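Local coordinates for protein D-psicose 3-epimerase (Agrobacterium tumefaciens, PDB 2HK0) that probably interconverts D-psicose and D-fructose by epimerisation at C3, using a metal-dependent active site in a TIM barrel, at residues I165-E170 with N196-M201. Sequence-based numbering, arbitrary orientation.
Sequences INLCIE and NNVKVM
The side-chain amide nitrogen ND2 of N197 donates to the backbone O of I165 over 3.0 Å. The bond is nearly straight, 173° at the hydrogen, and I165 O lies in the amide plane of N197. A chi1 of 66°, with CG between backbone N and carbonyl carbon, brings the amide to this carbonyl; ND2 also donates to A157 O of helix 142-162, so two bonds fix the amide's rotation. Beyond it a parallel ladder begins: N197 O accepts from L167 N, L167 O from K199 N, K199 O from I169 N and I169 O from M201 N, each at 2.8 Å. The last bond is bent, 141° at the hydrogen, and its donor stands above the carbonyl plane of I169. Strands 166-170 and 198-203 are adjacent in the closed eight-stranded TIM barrel, joined through helix 183-193 as a beta-alpha-beta unit. L167, I169, V198 and V200 face the surrounding helices; CG1 of I169 meets CG1 of V198 at 3.9 Å, with F189 and I153 among the helix residues nearby. C168, K199, E170 and M201 take the other face, towards the barrel interior. There the extended selenomethionine M201 runs across E170, laying SE 3.8 Å from E170 CB and CE 3.6 Å from E170 OE2. That carboxylate oxygen also lies close to OD2 of D203, a like-charged neighbour.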
loop_
_atom_site.group_PDB
_atom_site.type_symbol
_atom_site.label_atom_id
_atom_site.label_comp_id
_atom_site.label_asym_id
_atom_site.label_seq_id
_atom_site.Cartn_x
_atom_site.Cartn_y
_atom_site.Cartn_z
ATOM N N ILE A 165 16.239 -17.134 30.261
ATOM C CA ILE A 165 15.017 -17.062 29.470
ATOM C C ILE A 165 14.399 -15.662 29.436
ATOM O O ILE A 165 14.260 -15.018 30.473
ATOM C CB ILE A 165 13.941 -18.048 30.050
ATOM C CG1 ILE A 165 14.418 -19.498 29.887
ATOM C CG2 ILE A 165 12.555 -17.808 29.380
ATOM C CD1 ILE A 165 13.466 -20.557 30.492
ATOM N N ASN A 166 14.030 -15.204 28.239
ATOM C CA ASN A 166 13.358 -13.917 28.063
ATOM C C ASN A 166 11.864 -14.195 27.942
ATOM O O ASN A 166 11.470 -15.114 27.228
ATOM C CB ASN A 166 13.831 -13.205 26.786
ATOM C CG ASN A 166 15.211 -12.592 26.944
ATOM O OD1 ASN A 166 15.486 -11.934 27.938
ATOM N ND2 ASN A 166 16.084 -12.807 25.968
ATOM N N LEU A 167 11.050 -13.415 28.653
ATOM C CA LEU A 167 9.596 -13.532 28.629
ATOM C C LEU A 167 9.096 -12.445 27.669
ATOM O O LEU A 167 9.308 -11.249 27.905
ATOM C CB LEU A 167 9.038 -13.296 30.043
ATOM C CG LEU A 167 9.593 -14.270 31.100
ATOM C CD1 LEU A 167 9.132 -13.879 32.496
ATOM C CD2 LEU A 167 9.135 -15.689 30.752
ATOM N N CYS A 168 8.441 -12.852 26.586
ATOM C CA CYS A 168 7.953 -11.890 25.598
ATOM C C CYS A 168 6.436 -11.768 25.652
ATOM O O CYS A 168 5.718 -12.724 25.352
ATOM C CB CYS A 168 8.417 -12.316 24.207
ATOM S SG CYS A 168 10.225 -12.474 24.129
ATOM N N ILE A 169 5.973 -10.581 26.042
ATOM C CA ILE A 169 4.557 -10.257 26.211
ATOM C C ILE A 169 3.907 -9.918 24.882
ATOM O O ILE A 169 4.208 -8.884 24.280
ATOM C CB ILE A 169 4.399 -9.052 27.160
ATOM C CG1 ILE A 169 5.267 -9.276 28.408
ATOM C CG2 ILE A 169 2.922 -8.847 27.530
ATOM C CD1 ILE A 169 4.939 -10.544 29.187
ATOM N N GLU A 170 2.990 -10.776 24.442
ATOM C CA GLU A 170 2.347 -10.572 23.145
ATOM C C GLU A 170 1.191 -9.595 23.162
ATOM O O GLU A 170 0.301 -9.682 24.008
ATOM C CB GLU A 170 1.879 -11.917 22.566
ATOM C CG GLU A 170 1.330 -11.839 21.134
ATOM C CD GLU A 170 1.029 -13.221 20.536
ATOM O OE1 GLU A 170 0.787 -14.170 21.315
ATOM O OE2 GLU A 170 1.021 -13.356 19.291
ATOM N N ASN A 196 14.922 -6.695 33.049
ATOM C CA ASN A 196 15.721 -6.770 31.831
ATOM C C ASN A 196 15.361 -7.897 30.880
ATOM O O ASN A 196 15.636 -7.798 29.685
ATOM C CB ASN A 196 17.199 -6.887 32.178
ATOM C CG ASN A 196 17.694 -5.711 32.981
ATOM O OD1 ASN A 196 17.315 -4.566 32.717
ATOM N ND2 ASN A 196 18.549 -5.979 33.965
ATOM N N ASN A 197 14.759 -8.967 31.393
ATOM C CA ASN A 197 14.425 -10.095 30.529
ATOM C C ASN A 197 12.945 -10.207 30.171
ATOM O O ASN A 197 12.472 -11.293 29.826
ATOM C CB ASN A 197 14.922 -11.413 31.163
ATOM C CG ASN A 197 14.195 -11.749 32.454
ATOM O OD1 ASN A 197 13.951 -10.878 33.287
ATOM N ND2 ASN A 197 13.851 -13.017 32.626
ATOM N N VAL A 198 12.209 -9.099 30.274
ATOM C CA VAL A 198 10.796 -9.080 29.903
ATOM C C VAL A 198 10.755 -8.131 28.711
ATOM O O VAL A 198 11.200 -6.982 28.795
ATOM C CB VAL A 198 9.888 -8.590 31.050
ATOM C CG1 VAL A 198 8.442 -8.505 30.572
ATOM C CG2 VAL A 198 9.975 -9.582 32.240
ATOM N N LYS A 199 10.230 -8.640 27.598
ATOM C CA LYS A 199 10.192 -7.925 26.331
ATOM C C LYS A 199 8.795 -7.857 25.719
ATOM O O LYS A 199 7.873 -8.573 26.132
ATOM C CB LYS A 199 11.111 -8.649 25.335
ATOM C CG LYS A 199 12.543 -8.876 25.821
ATOM C CD LYS A 199 13.301 -7.562 25.885
ATOM C CE LYS A 199 14.628 -7.699 26.636
ATOM N NZ LYS A 199 15.460 -8.789 26.078
ATOM N N VAL A 200 8.657 -7.008 24.706
ATOM C CA VAL A 200 7.391 -6.867 24.012
ATOM C C VAL A 200 7.411 -7.812 22.822
ATOM O O VAL A 200 8.466 -8.053 22.228
ATOM C CB VAL A 200 7.174 -5.423 23.489
ATOM C CG1 VAL A 200 5.900 -5.355 22.658
ATOM C CG2 VAL A 200 7.049 -4.457 24.672
HETATM N N MSE A 201 6.242 -8.339 22.476
HETATM C CA MSE A 201 6.121 -9.247 21.334
HETATM C C MSE A 201 4.991 -8.781 20.422
HETATM O O MSE A 201 3.872 -8.529 20.887
HETATM C CB MSE A 201 5.834 -10.653 21.837
HETATM C CG MSE A 201 5.543 -11.634 20.768
HETATM SE SE MSE A 201 5.216 -13.375 21.540
HETATM C CE MSE A 201 4.428 -14.217 19.961
#